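Local coordinates for glutamate racemase (Escherichia coli, PDB 2JFN), which belongs to the Asp/Glu/hydantoin racemase family and holds glutamic acid and uridine-5'-diphosphate-N-acetylmuramoyl-L-alanine as separate bound ligands, at residues R21-V26 against H48-F53; S35-I40 against Q271-E276. One frame throughout, in Å; residues are numbered along the deposited sequence.

Both interactions involve the beta-alpha-beta unit of strand 21-28, helix 33-43 and strand 48-53. Interaction 1 pairs its two strands; interaction 2 sets its helix against the chain at the end of helix 267-272, and the centres of the two interactions lie about 10 Å apart. They touch directly: Tyr49 CG comes 3.5 Å from Tyr37 CE2, in an edge-to-face pair of rings, and Tyr51 CB lies 3.4 Å from Phe275 CZ. Tyr49 and Tyr51 thus carry the packing from strand to helix and to the C-terminal part of the chain. The bound glutamic acid is about 7 Å from the side chain of Tyr51 and about 12 Å from that of Tyr37.

Interaction 1 of 2, residues R21-V26 against H48-F53; sequences RPTVLV and HYIYAF
Thr23 OG1 and His48 ND1 are joined by a hydrogen bond of 2.9 Å, in which either atom could be the donor. The hydroxyl meets the imidazole at its edge, in the ring plane, and the two side chains run side by side in the same direction. With His48 CG anti to its backbone N (chi1 168°), the ring stands beside Thr23. Arg21 bends at chi2 and crosses His48 at about a right angle, bringing NH1 within 3.6 Å of His48 CB; this is a packing contact.

The backbones form a regular parallel ladder with Thr23 opposite His48, Val24 opposite Tyr49, Leu25 opposite Ile50 and Val26 opposite Tyr51. Successive bonds run from His48 N to Pro22 O, Val24 N to His48 O, Ile50 N to Val24 O, Val26 N to Ile50 O and Ala52 N to Val26 O. The segment axes approach to 4.7 Å at 17°, as adjacent parallel strands should.

On the face carrying Thr23, Leu25, His48 and Ile50, Thr23 CG2 presses on Ile50 CD1 at 3.4 Å, tighter than usual for two carbons. Farther along, Leu25 CD1 reaches both Ile50 CG2 and Ala52 CB, 3.9 Å from each. The other face is lined by aliphatic-aromatic contacts: Val24 CB lies 4.2 Å from Tyr49 CD2, and Val26 CG1 lies 4.0 Å from Tyr51 CE2. Both phenol groups reach beyond the ladder, Tyr49 OH to Leu44 O and Tyr51 OH to Gly30 O.

This is the strand pairing of a right-handed beta-alpha-beta unit, whose helix 33-43 covers the tyrosine face. The chemistry implies a mainly apolar interface whose facing backbone N-H and C=O groups are paired by five bonds, while the backbones of Thr23 and Leu25 bond elsewhere, with the Thr23-His48 bond satisfying two buried side-chain atoms at one end.

Interaction 2 of 2, residues S35-I40 against Q271-E276; sequences SVYDEI and QRYGFE
Tyr37 lays one face of its ring under the rim of Phe275, whose CZ stands 3.5 Å above the plane and is offset toward the ring's edge. The planes meet at 45° with centroids 4.7 Å apart, an oblique aromatic pair. Tyr37 CG is anti to the backbone N (chi1 155°), which carries the phenol off helix 33-43 toward the turn. There Tyr37 OH donates to Tyr273 O over 2.8 Å, the carbonyl lying at the edge of the phenol ring.

Tyr273 runs back past Tyr37 in the opposite direction, with its CD2 3.9 Å from Tyr37 CE1. Asp38 CB meets the edge of the Tyr273 ring, in its plane, 4.0 Å from Tyr273 CE2, while the carboxylate plane stands 76° from the ring. One water bridges these side chains, donating to Asp38 OD2 at 2.9 Å and lying 2.6 Å from Tyr273 OH. Asp38 OD1 instead forms a salt bridge with Arg41 NE.

The turn is a Schellman motif: Gly274 has positive phi, and two bonds run back into the last helical turn, one from Gly274 N to Gln271 O. The contact thus joins the glycine-capped C-terminal end of helix 267-272 to the connecting helix of a beta-alpha-beta unit.

Interaction 1 of 2, residues R21-V26 against H48-F53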
loop_
_atom_site.group_PDB
_atom_site.type_symbol
_atom_site.label_atom_id
_atom_site.label_comp_id
_atom_site.label_asym_id
_atom_site.label_seq_id
_atom_site.Cartn_x
_atom_site.Cartn_y
_atom_site.Cartn_z
ATOM N N ARG A 21 -6.454 11.925 -20.256
ATOM C CA ARG A 21 -5.939 12.432 -18.985
ATOM C C ARG A 21 -4.651 11.703 -18.632
ATOM O O ARG A 21 -4.384 10.621 -19.156
ATOM C CB ARG A 21 -6.966 12.220 -17.872
ATOM C CG ARG A 21 -8.346 11.781 -18.348
ATOM C CD ARG A 21 -8.480 10.258 -18.387
ATOM N NE ARG A 21 -9.885 9.855 -18.358
ATOM C CZ ARG A 21 -10.319 8.605 -18.227
ATOM N NH1 ARG A 21 -9.461 7.596 -18.112
ATOM N NH2 ARG A 21 -11.626 8.365 -18.201
ATOM N N PRO A 22 -3.833 12.284 -17.739
ATOM C CA PRO A 22 -2.580 11.627 -17.364
ATOM C C PRO A 22 -2.776 10.212 -16.833
ATOM O O PRO A 22 -3.682 9.935 -16.046
ATOM C CB PRO A 22 -1.970 12.581 -16.334
ATOM C CG PRO A 22 -3.139 13.353 -15.816
ATOM C CD PRO A 22 -3.984 13.569 -17.036
ATOM N N THR A 23 -1.918 9.321 -17.305
ATOM C CA THR A 23 -1.956 7.919 -16.925
ATOM C C THR A 23 -1.156 7.707 -15.652
ATOM O O THR A 23 0.039 8.001 -15.596
ATOM C CB THR A 23 -1.366 7.045 -18.050
ATOM O OG1 THR A 23 -2.196 7.153 -19.214
ATOM C CG2 THR A 23 -1.279 5.590 -17.609
ATOM N N VAL A 24 -1.828 7.198 -14.628
ATOM C CA VAL A 24 -1.184 6.934 -13.356
ATOM C C VAL A 24 -1.276 5.465 -12.972
ATOM O O VAL A 24 -2.357 4.878 -12.955
ATOM C CB VAL A 24 -1.815 7.781 -12.231
ATOM C CG1 VAL A 24 -1.259 7.360 -10.884
ATOM C CG2 VAL A 24 -1.526 9.259 -12.484
ATOM N N LEU A 25 -0.124 4.883 -12.665
ATOM C CA LEU A 25 -0.062 3.492 -12.253
ATOM C C LEU A 25 0.009 3.412 -10.737
ATOM O O LEU A 25 0.771 4.144 -10.109
ATOM C CB LEU A 25 1.185 2.810 -12.828
ATOM C CG LEU A 25 1.547 1.459 -12.197
ATOM C CD1 LEU A 25 0.466 0.422 -12.519
ATOM C CD2 LEU A 25 2.913 0.996 -12.717
ATOM N N VAL A 26 -0.808 2.538 -10.158
ATOM C CA VAL A 26 -0.786 2.293 -8.724
ATOM C C VAL A 26 -0.470 0.793 -8.630
ATOM O O VAL A 26 -1.228 -0.042 -9.140
ATOM C CB VAL A 26 -2.141 2.596 -8.051
ATOM C CG1 VAL A 26 -2.047 2.298 -6.562
ATOM C CG2 VAL A 26 -2.517 4.077 -8.265
ATOM N N HIS A 48 -6.408 8.637 -15.826
ATOM C CA HIS A 48 -6.504 7.326 -16.462
ATOM C C HIS A 48 -5.704 6.429 -15.528
ATOM O O HIS A 48 -4.472 6.405 -15.584
ATOM C CB HIS A 48 -5.843 7.304 -17.842
ATOM C CG HIS A 48 -5.677 5.922 -18.403
ATOM N ND1 HIS A 48 -4.511 5.495 -19.002
ATOM C CD2 HIS A 48 -6.535 4.875 -18.464
ATOM C CE1 HIS A 48 -4.658 4.245 -19.409
ATOM N NE2 HIS A 48 -5.878 3.846 -19.094
ATOM N N TYR A 49 -6.404 5.710 -14.665
ATOM C CA TYR A 49 -5.739 4.847 -13.705
ATOM C C TYR A 49 -5.501 3.419 -14.174
ATOM O O TYR A 49 -6.332 2.812 -14.856
ATOM C CB TYR A 49 -6.529 4.797 -12.392
ATOM C CG TYR A 49 -6.524 6.084 -11.595
ATOM C CD1 TYR A 49 -7.602 6.967 -11.647
ATOM C CD2 TYR A 49 -5.448 6.404 -10.764
ATOM C CE1 TYR A 49 -7.618 8.145 -10.881
ATOM C CE2 TYR A 49 -5.447 7.573 -10.000
ATOM C CZ TYR A 49 -6.537 8.438 -10.062
ATOM O OH TYR A 49 -6.537 9.582 -9.287
ATOM N N ILE A 50 -4.343 2.902 -13.798
ATOM C CA ILE A 50 -3.979 1.531 -14.091
ATOM C C ILE A 50 -3.619 0.944 -12.738
ATOM O O ILE A 50 -2.758 1.483 -12.036
ATOM C CB ILE A 50 -2.730 1.432 -14.986
ATOM C CG1 ILE A 50 -3.001 2.070 -16.352
ATOM C CG2 ILE A 50 -2.331 -0.036 -15.151
ATOM C CD1 ILE A 50 -1.732 2.297 -17.163
ATOM N N TYR A 51 -4.295 -0.131 -12.354
ATOM C CA TYR A 51 -3.984 -0.791 -11.097
ATOM C C TYR A 51 -3.339 -2.115 -11.462
ATOM O O TYR A 51 -3.887 -2.882 -12.256
ATOM C CB TYR A 51 -5.243 -1.051 -10.262
ATOM C CG TYR A 51 -4.918 -1.575 -8.872
ATOM C CD1 TYR A 51 -5.006 -2.934 -8.566
ATOM C CD2 TYR A 51 -4.450 -0.709 -7.883
ATOM C CE1 TYR A 51 -4.624 -3.417 -7.304
ATOM C CE2 TYR A 51 -4.071 -1.179 -6.622
ATOM C CZ TYR A 51 -4.155 -2.529 -6.338
ATOM O OH TYR A 51 -3.739 -2.975 -5.095
ATOM N N ALA A 52 -2.168 -2.381 -10.899
ATOM C CA ALA A 52 -1.479 -3.633 -11.180
ATOM C C ALA A 52 -1.110 -4.321 -9.878
ATOM O O ALA A 52 -0.560 -3.696 -8.968
ATOM C CB ALA A 52 -0.223 -3.367 -12.006
ATOM N N PHE A 53 -1.430 -5.605 -9.782
ATOM C CA PHE A 53 -1.090 -6.355 -8.587
ATOM C C PHE A 53 -0.394 -7.666 -8.957
ATOM O O PHE A 53 -0.783 -8.358 -9.904
ATOM C CB PHE A 53 -2.339 -6.583 -7.707
ATOM C CG PHE A 53 -3.455 -7.347 -8.378
ATOM C CD1 PHE A 53 -3.700 -8.677 -8.040
ATOM C CD2 PHE A 53 -4.283 -6.727 -9.310
ATOM C CE1 PHE A 53 -4.759 -9.378 -8.619
ATOM C CE2 PHE A 53 -5.348 -7.418 -9.900
ATOM C CZ PHE A 53 -5.585 -8.748 -9.551
#

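Interaction 2 of 2, residues S35-I40 against Q271-E276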
loop_
_atom_site.group_PDB
_atom_site.type_symbol
_atom_site.label_atom_id
_atom_site.label_comp_id
_atom_site.label_asym_id
_atom_site.label_seq_id
_atom_site.Cartn_x
_atom_site.Cartn_y
_atom_site.Cartn_z
ATOM N N SER A 35 -6.154 0.882 -1.231
ATOM C CA SER A 35 -6.422 1.877 -0.194
ATOM C C SER A 35 -5.744 3.202 -0.569
ATOM O O SER A 35 -6.289 4.280 -0.321
ATOM C CB SER A 35 -5.932 1.406 1.185
ATOM O OG SER A 35 -4.517 1.328 1.256
ATOM N N VAL A 36 -4.566 3.112 -1.176
ATOM C CA VAL A 36 -3.820 4.298 -1.590
ATOM C C VAL A 36 -4.484 4.900 -2.815
ATOM O O VAL A 36 -4.651 6.120 -2.919
ATOM C CB VAL A 36 -2.351 3.951 -1.926
ATOM C CG1 VAL A 36 -1.595 5.212 -2.358
ATOM C CG2 VAL A 36 -1.684 3.324 -0.709
ATOM N N TYR A 37 -4.873 4.034 -3.747
ATOM C CA TYR A 37 -5.544 4.491 -4.948
ATOM C C TYR A 37 -6.836 5.226 -4.590
ATOM O O TYR A 37 -7.146 6.265 -5.164
ATOM C CB TYR A 37 -5.847 3.299 -5.870
ATOM C CG TYR A 37 -7.015 3.526 -6.795
ATOM C CD1 TYR A 37 -8.290 3.068 -6.462
ATOM C CD2 TYR A 37 -6.860 4.234 -7.988
ATOM C CE1 TYR A 37 -9.385 3.308 -7.295
ATOM C CE2 TYR A 37 -7.948 4.481 -8.826
ATOM C CZ TYR A 37 -9.202 4.015 -8.473
ATOM O OH TYR A 37 -10.274 4.241 -9.300
ATOM N N ASP A 38 -7.583 4.685 -3.636
ATOM C CA ASP A 38 -8.844 5.286 -3.221
ATOM C C ASP A 38 -8.652 6.752 -2.808
ATOM O O ASP A 38 -9.460 7.610 -3.166
ATOM C CB ASP A 38 -9.439 4.462 -2.076
ATOM C CG ASP A 38 -10.936 4.645 -1.932
ATOM O OD1 ASP A 38 -11.600 5.037 -2.915
ATOM O OD2 ASP A 38 -11.457 4.371 -0.825
ATOM N N GLU A 39 -7.579 7.034 -2.071
ATOM C CA GLU A 39 -7.275 8.399 -1.635
ATOM C C GLU A 39 -6.860 9.256 -2.831
ATOM O O GLU A 39 -7.262 10.413 -2.958
ATOM C CB GLU A 39 -6.137 8.391 -0.612
ATOM C CG GLU A 39 -6.479 7.760 0.727
ATOM C CD GLU A 39 -7.232 8.705 1.649
ATOM O OE1 GLU A 39 -7.496 8.315 2.807
ATOM O OE2 GLU A 39 -7.553 9.835 1.226
ATOM N N ILE A 40 -6.047 8.687 -3.711
ATOM C CA ILE A 40 -5.602 9.420 -4.886
ATOM C C ILE A 40 -6.770 9.801 -5.796
ATOM O O ILE A 40 -6.874 10.953 -6.225
ATOM C CB ILE A 40 -4.573 8.607 -5.696
ATOM C CG1 ILE A 40 -3.327 8.349 -4.843
ATOM C CG2 ILE A 40 -4.197 9.358 -6.972
ATOM C CD1 ILE A 40 -2.292 7.463 -5.516
ATOM N N GLN A 271 -14.241 -3.502 -9.845
ATOM C CA GLN A 271 -15.242 -2.725 -10.571
ATOM C C GLN A 271 -15.856 -1.648 -9.674
ATOM O O GLN A 271 -16.069 -0.519 -10.121
ATOM C CB GLN A 271 -16.315 -3.660 -11.150
ATOM C CG GLN A 271 -15.814 -4.414 -12.387
ATOM C CD GLN A 271 -16.802 -5.443 -12.924
ATOM O OE1 GLN A 271 -16.722 -5.840 -14.089
ATOM N NE2 GLN A 271 -17.722 -5.888 -12.078
ATOM N N ARG A 272 -16.121 -1.988 -8.415
ATOM C CA ARG A 272 -16.658 -1.014 -7.465
ATOM C C ARG A 272 -15.646 0.121 -7.265
ATOM O O ARG A 272 -16.029 1.262 -6.997
ATOM C CB ARG A 272 -16.965 -1.667 -6.109
ATOM C CG ARG A 272 -18.316 -2.381 -6.046
ATOM C CD ARG A 272 -18.795 -2.560 -4.603
ATOM N NE ARG A 272 -18.028 -3.563 -3.868
ATOM C CZ ARG A 272 -18.090 -4.873 -4.102
ATOM N NH1 ARG A 272 -18.892 -5.343 -5.054
ATOM N NH2 ARG A 272 -17.348 -5.713 -3.388
ATOM N N TYR A 273 -14.359 -0.196 -7.398
ATOM C CA TYR A 273 -13.301 0.803 -7.250
ATOM C C TYR A 273 -13.110 1.673 -8.492
ATOM O O TYR A 273 -12.395 2.674 -8.450
ATOM C CB TYR A 273 -11.962 0.142 -6.895
ATOM C CG TYR A 273 -11.709 0.017 -5.408
ATOM C CD1 TYR A 273 -12.000 -1.162 -4.724
ATOM C CD2 TYR A 273 -11.184 1.088 -4.682
ATOM C CE1 TYR A 273 -11.777 -1.272 -3.354
ATOM C CE2 TYR A 273 -10.957 0.988 -3.313
ATOM C CZ TYR A 273 -11.255 -0.191 -2.656
ATOM O OH TYR A 273 -11.036 -0.288 -1.302
ATOM N N GLY A 274 -13.737 1.300 -9.602
ATOM C CA GLY A 274 -13.602 2.105 -10.803
ATOM C C GLY A 274 -12.822 1.470 -11.941
ATOM O O GLY A 274 -12.508 2.138 -12.924
ATOM N N PHE A 275 -12.495 0.189 -11.814
ATOM C CA PHE A 275 -11.768 -0.510 -12.871
ATOM C C PHE A 275 -12.750 -1.470 -13.522
ATOM O O PHE A 275 -13.114 -2.488 -12.936
ATOM C CB PHE A 275 -10.574 -1.284 -12.301
ATOM C CG PHE A 275 -9.575 -0.413 -11.592
ATOM C CD1 PHE A 275 -9.633 -0.246 -10.211
ATOM C CD2 PHE A 275 -8.602 0.272 -12.310
ATOM C CE1 PHE A 275 -8.735 0.598 -9.553
ATOM C CE2 PHE A 275 -7.700 1.117 -11.664
ATOM C CZ PHE A 275 -7.768 1.281 -10.281
ATOM N N GLU A 276 -13.186 -1.128 -14.728
ATOM C CA GLU A 276 -14.154 -1.940 -15.456
ATOM C C GLU A 276 -13.619 -3.286 -15.902
ATOM O O GLU A 276 -14.341 -4.286 -15.895
ATOM C CB GLU A 276 -14.647 -1.182 -16.690
ATOM C CG GLU A 276 -13.526 -0.652 -17.575
ATOM C CD GLU A 276 -13.878 -0.699 -19.051
ATOM O OE1 GLU A 276 -15.028 -0.348 -19.407
ATOM O OE2 GLU A 276 -13.004 -1.078 -19.861
HETATM O O HOH W 1 -10.521 1.823 0.167
#